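PDB 2HUN: 336aa long hypothetical dTDP-glucose 4,6-dehydratase from Pyrococcus horikoshii, which binds NAD(+) and probably acts as a dTDP-glucose 4,6-dehydratase, a lyase of the extended short-chain dehydrogenase/reductase type. Local coordinates for residues R177-Y182 with Y281-W286; Y219-V224 with I304-D309; E189-K194 with L251-I256; L161-T166 with R237-I242. One frame throughout, in Å; residues are numbered along the deposited sequence.

Contact 1 (R177-Y182 with Y281-W286); sequences RCTNNY and YSLDSW. With NAD (nicotinamide-adenine-dinucleotide), chain C.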
# COMPACT_ATOMS: atom_id res chain seq x y z
N ARG A 177 11.59 2.63 7.92
CA ARG A 177 11.30 3.83 7.14
C ARG A 177 12.26 4.91 7.62
O ARG A 177 12.23 5.31 8.78
CB ARG A 177 9.84 4.27 7.33
CG ARG A 177 8.82 3.39 6.61
CD ARG A 177 7.40 3.73 7.02
NE ARG A 177 6.39 2.91 6.35
CZ ARG A 177 5.14 2.77 6.79
NH1 ARG A 177 4.77 3.39 7.90
NH2 ARG A 177 4.27 2.01 6.13
N CYS A 178 13.12 5.37 6.71
CA CYS A 178 14.11 6.38 7.07
C CYS A 178 14.02 7.65 6.23
O CYS A 178 13.43 7.66 5.14
CB CYS A 178 15.51 5.79 6.90
SG CYS A 178 15.88 5.45 5.16
N THR A 179 14.64 8.70 6.75
CA THR A 179 14.66 9.99 6.08
C THR A 179 15.78 10.01 5.05
O THR A 179 16.24 8.95 4.61
CB THR A 179 14.88 11.12 7.10
OG1 THR A 179 16.14 10.94 7.74
CG2 THR A 179 13.79 11.09 8.16
N ASN A 180 16.22 11.20 4.67
CA ASN A 180 17.27 11.33 3.66
C ASN A 180 18.65 10.87 4.10
O ASN A 180 19.18 11.36 5.10
CB ASN A 180 17.34 12.78 3.20
CG ASN A 180 16.00 13.30 2.74
OD1 ASN A 180 15.50 12.91 1.69
ND2 ASN A 180 15.40 14.18 3.55
N ASN A 181 19.23 9.94 3.35
CA ASN A 181 20.58 9.44 3.66
C ASN A 181 21.63 10.25 2.91
O ASN A 181 21.38 10.77 1.82
CB ASN A 181 20.74 7.97 3.23
CG ASN A 181 20.13 6.99 4.22
OD1 ASN A 181 20.74 5.98 4.55
ND2 ASN A 181 18.91 7.28 4.67
N TYR A 182 22.82 10.34 3.50
CA TYR A 182 23.95 11.03 2.90
C TYR A 182 25.21 10.36 3.42
O TYR A 182 25.21 9.78 4.51
CB TYR A 182 23.94 12.53 3.26
CG TYR A 182 24.25 12.85 4.70
CD1 TYR A 182 23.26 12.84 5.67
CD2 TYR A 182 25.55 13.18 5.09
CE1 TYR A 182 23.54 13.16 7.01
CE2 TYR A 182 25.85 13.49 6.42
CZ TYR A 182 24.84 13.48 7.37
OH TYR A 182 25.13 13.80 8.67
N TYR A 281 8.97 16.81 5.30
CA TYR A 281 8.77 15.41 5.64
C TYR A 281 9.40 15.25 7.00
O TYR A 281 10.50 15.75 7.23
CB TYR A 281 9.48 14.53 4.62
CG TYR A 281 8.84 14.59 3.25
CD1 TYR A 281 7.81 13.72 2.91
CD2 TYR A 281 9.25 15.54 2.32
CE1 TYR A 281 7.21 13.78 1.66
CE2 TYR A 281 8.65 15.61 1.06
CZ TYR A 281 7.63 14.73 0.74
OH TYR A 281 7.05 14.80 -0.50
N SER A 282 8.71 14.58 7.92
CA SER A 282 9.24 14.42 9.26
C SER A 282 8.77 13.13 9.92
O SER A 282 7.57 12.85 9.97
CB SER A 282 8.84 15.63 10.12
OG SER A 282 9.46 15.58 11.38
N LEU A 283 9.72 12.35 10.41
CA LEU A 283 9.42 11.08 11.07
C LEU A 283 9.71 11.11 12.56
O LEU A 283 10.71 11.66 13.01
CB LEU A 283 10.24 9.94 10.45
CG LEU A 283 10.13 9.65 8.96
CD1 LEU A 283 10.79 8.31 8.68
CD2 LEU A 283 8.68 9.62 8.52
N ASP A 284 8.80 10.51 13.32
CA ASP A 284 8.92 10.39 14.77
C ASP A 284 9.58 9.02 14.96
O ASP A 284 8.93 8.00 14.75
CB ASP A 284 7.53 10.38 15.40
CG ASP A 284 7.56 10.17 16.91
OD1 ASP A 284 8.49 9.48 17.40
OD2 ASP A 284 6.65 10.68 17.60
N SER A 285 10.85 8.99 15.35
CA SER A 285 11.53 7.71 15.56
C SER A 285 11.67 7.30 17.03
O SER A 285 12.66 6.69 17.42
CB SER A 285 12.91 7.73 14.89
OG SER A 285 13.68 8.83 15.34
N TRP A 286 10.66 7.61 17.83
CA TRP A 286 10.68 7.24 19.25
C TRP A 286 10.56 5.73 19.46
O TRP A 286 11.17 5.17 20.38
CB TRP A 286 9.55 7.95 20.00
CG TRP A 286 9.43 7.49 21.41
CD1 TRP A 286 8.38 6.80 21.95
CD2 TRP A 286 10.40 7.64 22.45
NE1 TRP A 286 8.64 6.51 23.28
CE2 TRP A 286 9.87 7.02 23.61
CE3 TRP A 286 11.66 8.24 22.52
CZ2 TRP A 286 10.57 6.97 24.82
CZ3 TRP A 286 12.36 8.20 23.74
CH2 TRP A 286 11.81 7.57 24.87
PA NAD C . 19.84 3.38 -5.27
O1A NAD C . 19.03 3.89 -6.39
O2A NAD C . 21.20 3.93 -5.03
O5B NAD C . 20.01 1.80 -5.50
C5B NAD C . 18.90 0.90 -5.69
C4B NAD C . 19.57 -0.45 -5.99
O4B NAD C . 18.57 -1.47 -6.15
C3B NAD C . 20.38 -0.39 -7.32
O3B NAD C . 21.67 -1.00 -7.15
C2B NAD C . 19.45 -1.10 -8.32
O2B NAD C . 20.07 -1.71 -9.45
C1B NAD C . 18.72 -2.10 -7.43
N9A NAD C . 17.38 -2.49 -7.92
C8A NAD C . 16.35 -1.69 -8.26
N7A NAD C . 15.32 -2.44 -8.65
C5A NAD C . 15.68 -3.72 -8.57
C6A NAD C . 15.04 -4.96 -8.86
N6A NAD C . 13.80 -5.05 -9.31
N1A NAD C . 15.79 -6.14 -8.63
C2A NAD C . 17.11 -6.06 -8.16
N3A NAD C . 17.71 -4.89 -7.89
C4A NAD C . 17.00 -3.75 -8.10
O3 NAD C . 19.00 3.78 -3.98
PN NAD C . 19.18 3.67 -2.41
O1N NAD C . 19.12 5.10 -1.99
O2N NAD C . 20.43 2.97 -2.05
O5D NAD C . 17.82 2.99 -1.89
C5D NAD C . 17.76 1.79 -1.11
C4D NAD C . 16.37 1.69 -0.43
O4D NAD C . 16.25 2.67 0.61
C3D NAD C . 15.22 1.91 -1.42
O3D NAD C . 14.19 0.92 -1.14
C2D NAD C . 14.74 3.35 -1.11
O2D NAD C . 13.34 3.48 -1.39
C1D NAD C . 15.08 3.47 0.37
N1N NAD C . 15.33 4.85 0.84
C2N NAD C . 16.48 5.61 0.42
C3N NAD C . 16.66 6.91 0.93
C7N NAD C . 17.87 7.78 0.52
O7N NAD C . 18.07 8.83 1.13
N7N NAD C . 18.67 7.37 -0.45
C4N NAD C . 15.72 7.45 1.84
C5N NAD C . 14.60 6.69 2.24
C6N NAD C . 14.40 5.39 1.76
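Thr179 and Leu283 mark the closest approach of the two backbones, their CA atoms 7.3 Å apart. Residues 177-182 form the end of strand 172-182, interrupted at Thr179, whereas 281-286 is an irregular loop that enters helix 286-292 at Trp286; the two are not paired as strands. An Asx turn shapes the end of the loop, Trp286 N donating to Asp284 OD1 nearly along its C-O axis.

Leu283 carries the contact. Its CG stands beside the backbone N (chi1 -58°), and the CD1 branch reaches the strand, coming within 3.3 Å of Arg177 O. The methyl CG2 of Thr179 lies alongside the branch point, 4.0 Å from Leu283 CG, the two side chains running past each other in opposite directions. The Thr179 hydroxyl is hydrogen-bonded to Asp216. The guanidinium of Arg177 leads away from the loop to a salt bridge with Asp159, leaving its backbone carbonyl and CB near the leucine.

The same strand end meets the cofactor. Asn181 N donates an almost straight bond, 2.7 Å and 173°, to the carboxamide oxygen O7N of NAD. Cys178 SG, placed between its backbone N and carbonyl carbon (chi1 67°), lies 3.4 Å from NAD C5N, and Thr179 O approaches NAD C4N at 3.2 Å. The hydrogen bond from Asn181 N probably helps set the orientation of the carboxamide, and with it the nicotinamide, the site of hydride transfer in NAD-dependent enzymes. Leu283 thus packs behind the strand end that forms part of the nicotinamide pocket of this Rossmann-fold protein.

Contact 2 (Y219-V224 with I304-D309); sequences YVEDHV and IKKTID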
# COMPACT_ATOMS: atom_id res chain seq x y z
N TYR A 219 22.98 10.29 8.52
CA TYR A 219 24.23 9.75 7.99
C TYR A 219 23.98 8.28 7.65
O TYR A 219 23.45 7.53 8.46
CB TYR A 219 25.36 9.86 9.02
CG TYR A 219 26.72 9.48 8.45
CD1 TYR A 219 27.22 10.11 7.32
CD2 TYR A 219 27.47 8.45 9.02
CE1 TYR A 219 28.44 9.73 6.76
CE2 TYR A 219 28.69 8.06 8.47
CZ TYR A 219 29.17 8.70 7.33
OH TYR A 219 30.35 8.30 6.76
N VAL A 220 24.36 7.87 6.44
CA VAL A 220 24.11 6.50 6.00
C VAL A 220 24.57 5.41 6.97
O VAL A 220 23.85 4.43 7.17
CB VAL A 220 24.72 6.24 4.59
CG1 VAL A 220 26.25 6.25 4.66
CG2 VAL A 220 24.20 4.91 4.04
N GLU A 221 25.74 5.57 7.58
CA GLU A 221 26.20 4.54 8.51
C GLU A 221 25.22 4.38 9.68
O GLU A 221 25.02 3.27 10.20
CB GLU A 221 27.60 4.84 9.05
CG GLU A 221 28.24 3.65 9.76
CD GLU A 221 29.53 4.02 10.48
OE1 GLU A 221 30.42 4.63 9.85
OE2 GLU A 221 29.66 3.70 11.68
N ASP A 222 24.60 5.49 10.11
CA ASP A 222 23.64 5.46 11.20
C ASP A 222 22.38 4.71 10.76
O ASP A 222 21.75 4.02 11.55
CB ASP A 222 23.26 6.87 11.66
CG ASP A 222 24.16 7.38 12.76
OD1 ASP A 222 24.61 6.56 13.60
OD2 ASP A 222 24.42 8.60 12.81
N HIS A 223 22.00 4.88 9.49
CA HIS A 223 20.84 4.18 8.96
C HIS A 223 21.22 2.70 9.00
O HIS A 223 20.44 1.86 9.46
CB HIS A 223 20.56 4.62 7.51
CG HIS A 223 19.40 3.90 6.87
ND1 HIS A 223 19.28 3.77 5.50
CD2 HIS A 223 18.32 3.29 7.41
CE1 HIS A 223 18.16 3.11 5.23
NE2 HIS A 223 17.56 2.80 6.37
N VAL A 224 22.42 2.39 8.52
CA VAL A 224 22.94 1.03 8.49
C VAL A 224 22.91 0.38 9.87
O VAL A 224 22.49 -0.77 10.02
CB VAL A 224 24.39 1.00 7.93
CG1 VAL A 224 25.07 -0.29 8.31
CG2 VAL A 224 24.36 1.14 6.41
N ILE A 304 28.81 15.09 8.08
CA ILE A 304 29.14 15.91 6.92
C ILE A 304 30.65 15.95 6.73
O ILE A 304 31.15 15.88 5.61
CB ILE A 304 28.59 17.35 7.08
CG1 ILE A 304 27.08 17.36 6.85
CG2 ILE A 304 29.27 18.30 6.11
CD1 ILE A 304 26.67 16.94 5.43
N LYS A 305 31.36 16.05 7.85
CA LYS A 305 32.82 16.08 7.85
C LYS A 305 33.35 14.77 7.26
O LYS A 305 34.26 14.78 6.43
CB LYS A 305 33.33 16.25 9.28
CG LYS A 305 34.84 16.38 9.43
CD LYS A 305 35.33 17.78 9.07
CE LYS A 305 36.07 18.43 10.24
NZ LYS A 305 35.19 18.74 11.42
N LYS A 306 32.77 13.65 7.68
CA LYS A 306 33.19 12.35 7.17
C LYS A 306 32.84 12.23 5.70
O LYS A 306 33.56 11.60 4.93
CB LYS A 306 32.52 11.21 7.95
CG LYS A 306 32.97 11.10 9.40
CD LYS A 306 32.47 9.81 10.05
CE LYS A 306 32.93 8.59 9.26
NZ LYS A 306 33.34 7.48 10.15
N THR A 307 31.74 12.86 5.31
CA THR A 307 31.29 12.83 3.92
C THR A 307 32.20 13.70 3.06
O THR A 307 32.51 13.35 1.92
CB THR A 307 29.83 13.30 3.82
OG1 THR A 307 29.00 12.43 4.61
CG2 THR A 307 29.35 13.25 2.37
N ILE A 308 32.63 14.84 3.61
CA ILE A 308 33.53 15.74 2.89
C ILE A 308 34.85 15.01 2.63
O ILE A 308 35.32 14.96 1.50
CB ILE A 308 33.81 17.03 3.71
CG1 ILE A 308 32.54 17.88 3.78
CG2 ILE A 308 34.96 17.81 3.09
CD1 ILE A 308 32.60 19.03 4.77
N ASP A 309 35.42 14.43 3.69
CA ASP A 309 36.68 13.71 3.57
C ASP A 309 36.61 12.59 2.53
O ASP A 309 37.52 12.43 1.72
CB ASP A 309 37.09 13.10 4.91
CG ASP A 309 37.36 14.15 5.97
OD1 ASP A 309 37.24 15.36 5.67
OD2 ASP A 309 37.69 13.77 7.11
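Tyr219 projects from the N-cap position of helix 220-233 toward Lys306 and Thr307 on helix 300-313, joining the turn of a strand-to-helix connection in the Rossmann-type fold to a helix near the C-terminal end of the chain. The nearest CA atoms, those of Tyr219 and Ile304, are 7.9 Å apart.

Van der Waals contact dominates. With CG anti to the backbone N (chi1 -173°), the phenol of Tyr219 extends across the gap and meets the lysine chain at about a right angle. Its OH lies 3.6 Å from Lys306 CE, with Lys306 CB also close. The ring of Tyr298 also meets that of Tyr219, their planes at about 80°.

Electrostatics add a looser link. Lys306, bent in its outer torsions, brings NZ to 4.1 Å from Glu221 OE1, beyond salt-bridge range but probably still a favourable attraction. The carboxylate is held more firmly through OE2, which engages Tyr298 and Arg225.

Thr307 brings a polar atom to the aromatic ring. Its hydroxyl is hydrogen-bonded to Gly303 O within its own helix, and from there OG1 sits near the ring plane at the edge of Tyr219, 3.5 Å from CE1.

Contact 3 (E189-K194 with L251-I256); sequences EKLIPK and LEVVKI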
# COMPACT_ATOMS: atom_id res chain seq x y z
N GLU A 189 24.92 14.09 -8.14
CA GLU A 189 23.91 15.13 -8.29
C GLU A 189 23.03 15.35 -7.07
O GLU A 189 22.23 16.28 -7.04
CB GLU A 189 23.03 14.88 -9.52
CG GLU A 189 22.14 13.66 -9.44
CD GLU A 189 22.88 12.38 -9.75
OE1 GLU A 189 23.86 12.43 -10.53
OE2 GLU A 189 22.48 11.33 -9.23
N LYS A 190 23.17 14.49 -6.05
CA LYS A 190 22.39 14.67 -4.83
C LYS A 190 22.97 15.89 -4.12
O LYS A 190 24.17 16.12 -4.17
CB LYS A 190 22.47 13.43 -3.93
CG LYS A 190 21.78 12.18 -4.47
CD LYS A 190 20.27 12.38 -4.56
CE LYS A 190 19.57 11.10 -5.03
NZ LYS A 190 18.09 11.27 -5.06
N LEU A 191 22.12 16.65 -3.45
CA LEU A 191 22.52 17.87 -2.75
C LEU A 191 23.89 17.95 -2.08
O LEU A 191 24.72 18.79 -2.45
CB LEU A 191 21.49 18.23 -1.68
CG LEU A 191 21.80 19.52 -0.90
CD1 LEU A 191 21.66 20.72 -1.82
CD2 LEU A 191 20.87 19.65 0.30
N ILE A 192 24.12 17.11 -1.08
CA ILE A 192 25.38 17.12 -0.33
C ILE A 192 26.61 16.79 -1.19
O ILE A 192 27.62 17.48 -1.11
CB ILE A 192 25.27 16.20 0.90
CG1 ILE A 192 24.22 16.78 1.86
CG2 ILE A 192 26.61 16.07 1.61
CD1 ILE A 192 23.89 15.90 3.06
N PRO A 193 26.54 15.73 -2.01
CA PRO A 193 27.70 15.41 -2.84
C PRO A 193 27.97 16.53 -3.85
O PRO A 193 29.10 16.96 -4.03
CB PRO A 193 27.28 14.11 -3.53
CG PRO A 193 26.38 13.47 -2.52
CD PRO A 193 25.54 14.65 -2.06
N LYS A 194 26.91 16.98 -4.52
CA LYS A 194 27.03 18.04 -5.51
C LYS A 194 27.68 19.28 -4.88
O LYS A 194 28.58 19.88 -5.47
CB LYS A 194 25.65 18.42 -6.06
CG LYS A 194 25.68 19.52 -7.11
CD LYS A 194 24.28 20.01 -7.47
CE LYS A 194 23.53 20.53 -6.24
NZ LYS A 194 24.32 21.53 -5.43
N LEU A 251 19.84 25.66 2.36
CA LEU A 251 20.78 26.73 2.68
C LEU A 251 21.56 26.36 3.93
O LEU A 251 22.77 26.57 4.00
CB LEU A 251 20.05 28.06 2.90
CG LEU A 251 20.96 29.22 3.33
CD1 LEU A 251 22.12 29.38 2.36
CD2 LEU A 251 20.14 30.50 3.41
N GLU A 252 20.87 25.82 4.93
CA GLU A 252 21.51 25.41 6.18
C GLU A 252 22.56 24.35 5.92
O GLU A 252 23.67 24.40 6.46
CB GLU A 252 20.48 24.86 7.16
CG GLU A 252 19.77 25.91 8.00
CD GLU A 252 18.75 25.29 8.94
OE1 GLU A 252 17.80 24.65 8.44
OE2 GLU A 252 18.91 25.44 10.17
N VAL A 253 22.20 23.37 5.09
CA VAL A 253 23.10 22.28 4.75
C VAL A 253 24.33 22.85 4.06
O VAL A 253 25.46 22.55 4.44
CB VAL A 253 22.41 21.25 3.83
CG1 VAL A 253 23.40 20.19 3.37
CG2 VAL A 253 21.25 20.58 4.58
N VAL A 254 24.10 23.68 3.05
CA VAL A 254 25.20 24.30 2.31
C VAL A 254 26.12 25.13 3.20
O VAL A 254 27.34 25.00 3.11
CB VAL A 254 24.66 25.17 1.16
CG1 VAL A 254 25.78 26.01 0.56
CG2 VAL A 254 24.05 24.28 0.08
N LYS A 255 25.56 25.96 4.06
CA LYS A 255 26.38 26.78 4.95
C LYS A 255 27.29 25.93 5.83
O LYS A 255 28.44 26.30 6.08
CB LYS A 255 25.50 27.66 5.86
CG LYS A 255 25.04 28.97 5.22
CD LYS A 255 24.22 29.80 6.21
CE LYS A 255 23.53 30.97 5.52
NZ LYS A 255 22.71 31.76 6.47
N ILE A 256 26.78 24.80 6.30
CA ILE A 256 27.57 23.92 7.16
C ILE A 256 28.66 23.19 6.36
O ILE A 256 29.78 23.02 6.85
CB ILE A 256 26.64 22.90 7.88
CG1 ILE A 256 25.81 23.64 8.93
CG2 ILE A 256 27.47 21.79 8.52
CD1 ILE A 256 24.78 22.78 9.64
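This is a small, wholly apolar helix-helix contact, in which residues of helix 191-200 meet helix 250-260 about 17 Å from the centre of the chain, measured to the centre of the contact. Ile192 and Val253 have the closest CA atoms, 7.6 Å apart.

A single methyl of Val253 is the focus. CG1 stands anti to the backbone N (chi1 174°), which directs it at the opposing helix, where two side chains receive it. Ile192 meets it with the CG1 methylene at 3.8 Å, the isoleucine and valine crossing at about a right angle. Leu191 approaches through one branch, its CD2 lying 4.0 Å from Val253 CG1 and only slightly farther from CB. Leu191 CG is itself anti to the backbone N (chi1 -179°), an arrangement that carries the branched end out toward Val253. The valine methyl therefore touches two consecutive residues, one reached through a chain methylene and the other through a terminal methyl.

Trp217 on strand 215-219 packs against all three side chains, uniting the pair of helices with the main sheet. Ile192 also reaches Ile304 and Thr307 of helix 300-313, while the neighbouring Val254 rests on Ile268 of strand 268-271.

Contact 4 (L161-T166 with R237-I242); sequences LVLGWT and REIYNI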
# COMPACT_ATOMS: atom_id res chain seq x y z
N LEU A 161 1.83 -5.12 1.56
CA LEU A 161 1.95 -6.55 1.26
C LEU A 161 2.77 -7.22 2.34
O LEU A 161 2.42 -8.30 2.82
CB LEU A 161 2.61 -6.78 -0.11
CG LEU A 161 1.91 -6.18 -1.33
CD1 LEU A 161 2.66 -6.56 -2.59
CD2 LEU A 161 0.48 -6.67 -1.39
N VAL A 162 3.86 -6.58 2.75
CA VAL A 162 4.70 -7.15 3.80
C VAL A 162 3.92 -7.36 5.09
O VAL A 162 4.04 -8.41 5.73
CB VAL A 162 5.93 -6.27 4.09
CG1 VAL A 162 6.69 -6.81 5.29
CG2 VAL A 162 6.84 -6.26 2.87
N LEU A 163 3.12 -6.38 5.49
CA LEU A 163 2.33 -6.49 6.71
C LEU A 163 1.35 -7.67 6.60
O LEU A 163 1.22 -8.47 7.52
CB LEU A 163 1.56 -5.19 6.97
CG LEU A 163 2.40 -3.96 7.32
CD1 LEU A 163 1.52 -2.72 7.44
CD2 LEU A 163 3.13 -4.20 8.63
N GLY A 164 0.69 -7.77 5.45
CA GLY A 164 -0.27 -8.83 5.23
C GLY A 164 0.31 -10.23 5.18
O GLY A 164 -0.20 -11.14 5.84
N TRP A 165 1.36 -10.41 4.40
CA TRP A 165 2.02 -11.71 4.26
C TRP A 165 2.60 -12.18 5.59
O TRP A 165 2.54 -13.36 5.93
CB TRP A 165 3.11 -11.64 3.20
CG TRP A 165 2.72 -12.20 1.85
CD1 TRP A 165 3.23 -13.31 1.25
CD2 TRP A 165 1.76 -11.65 0.94
NE1 TRP A 165 2.65 -13.50 0.02
CE2 TRP A 165 1.75 -12.49 -0.20
CE3 TRP A 165 0.91 -10.54 0.96
CZ2 TRP A 165 0.92 -12.25 -1.31
CZ3 TRP A 165 0.09 -10.30 -0.14
CH2 TRP A 165 0.10 -11.15 -1.26
N THR A 166 3.16 -11.24 6.35
CA THR A 166 3.76 -11.56 7.64
C THR A 166 2.75 -12.22 8.58
O THR A 166 3.07 -13.21 9.24
CB THR A 166 4.33 -10.28 8.31
OG1 THR A 166 5.42 -9.79 7.53
CG2 THR A 166 4.81 -10.58 9.72
N ARG A 237 6.16 -8.06 12.38
CA ARG A 237 4.90 -7.33 12.22
C ARG A 237 5.00 -5.86 12.63
O ARG A 237 4.00 -5.14 12.63
CB ARG A 237 3.79 -8.00 13.04
CG ARG A 237 3.68 -9.49 12.79
CD ARG A 237 2.58 -10.17 13.61
NE ARG A 237 2.47 -11.58 13.23
CZ ARG A 237 1.44 -12.37 13.54
NH1 ARG A 237 0.42 -11.90 14.24
NH2 ARG A 237 1.43 -13.63 13.13
N GLU A 238 6.21 -5.41 12.98
CA GLU A 238 6.40 -4.02 13.41
C GLU A 238 7.13 -3.13 12.41
O GLU A 238 8.06 -3.56 11.72
CB GLU A 238 7.18 -3.97 14.73
CG GLU A 238 6.50 -4.61 15.93
CD GLU A 238 5.21 -3.92 16.32
OE1 GLU A 238 5.00 -2.76 15.91
OE2 GLU A 238 4.40 -4.54 17.06
N ILE A 239 6.71 -1.87 12.34
CA ILE A 239 7.34 -0.89 11.48
C ILE A 239 8.21 -0.01 12.38
O ILE A 239 7.82 0.33 13.51
CB ILE A 239 6.30 -0.01 10.75
CG1 ILE A 239 5.41 -0.88 9.87
CG2 ILE A 239 7.01 1.05 9.90
CD1 ILE A 239 4.38 -0.09 9.07
N TYR A 240 9.40 0.35 11.89
CA TYR A 240 10.32 1.18 12.65
C TYR A 240 10.78 2.41 11.86
O TYR A 240 11.48 2.29 10.85
CB TYR A 240 11.56 0.36 13.05
CG TYR A 240 11.30 -0.75 14.04
CD1 TYR A 240 11.22 -0.48 15.41
CD2 TYR A 240 11.14 -2.07 13.61
CE1 TYR A 240 10.98 -1.51 16.33
CE2 TYR A 240 10.90 -3.09 14.52
CZ TYR A 240 10.82 -2.81 15.87
OH TYR A 240 10.61 -3.84 16.76
N ASN A 241 10.37 3.60 12.32
CA ASN A 241 10.78 4.84 11.67
C ASN A 241 12.23 5.06 12.09
O ASN A 241 12.60 4.74 13.22
CB ASN A 241 9.98 6.05 12.16
CG ASN A 241 8.62 6.19 11.50
OD1 ASN A 241 8.36 5.63 10.42
ND2 ASN A 241 7.75 6.97 12.13
N ILE A 242 13.03 5.63 11.20
CA ILE A 242 14.43 5.92 11.50
C ILE A 242 14.73 7.35 11.05
O ILE A 242 14.66 7.65 9.86
CB ILE A 242 15.39 4.96 10.75
CG1 ILE A 242 15.02 3.50 11.06
CG2 ILE A 242 16.82 5.24 11.16
CD1 ILE A 242 15.80 2.48 10.23
O HOH W 1 4.33 -13.43 12.27
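Thr166 and Arg237 pass each other at a slant, the threonine methyl CG2 pressed against the aliphatic part of the arginine, 3.4 Å from Arg237 CG. The threonine hydroxyl is turned back into its helix: chi1 of -66° sets OG1 beside the backbone N, from where it donates to Val162 O at 2.7 Å. That carbonyl also accepts from Thr166 N, and the two donors arrive from opposite faces of its plane. The same torsion puts CG2 anti to the backbone N, on the side of the arginine.

Arg237 runs extended from CG to NE, past Thr166. Water 1 lies in the plane of its guanidinium, at the edge, taking a hydrogen bond from Arg237 NE at 2.8 Å and giving a longer one, 3.3 Å, to Thr166 O.

Leu163, one turn earlier, places CD2 4.2 Å from Ile239 CG1 and equally far from Arg237 O. Helix 150-168 is thereby packed against the edge strand 239-242 of the main sheet, whose neighbour is strand 172-182. Leu163 also packs on Leu145 of the second subunit, so the helix contributes to the dimer interface.

The chemistry is divided: leucine and isoleucine form a buried apolar patch, while at the partly exposed margin the arginine lends its methylenes to packing and its NE to a water bridge.

In the fold
Contacts 1 and 4 share the main sheet, where strands 172-182 and 239-242 are neighbours, Arg177 pairing through its backbone with Tyr240 and Ile242. Contact 2 adjoins contact 1, centres about 15 Å apart, and His223 bonds to NAD-binding Asn181. Contact 3, centred about 13 Å from contact 2 and 18 Å from contact 1, meets the former through helices 191-200 and 300-313 and the latter where Ile192 touches Tyr182. Contacts 3 and 4 lie on opposite sides of the chain's centre, about 32 Å apart. First segments come in the order 4, 1, 3, 2, partners 4, 3, 1, 2: every pair crosses, except that contact 3 falls between the segments of contact 1. The NAD-binding sheet is thereby joined to later helices.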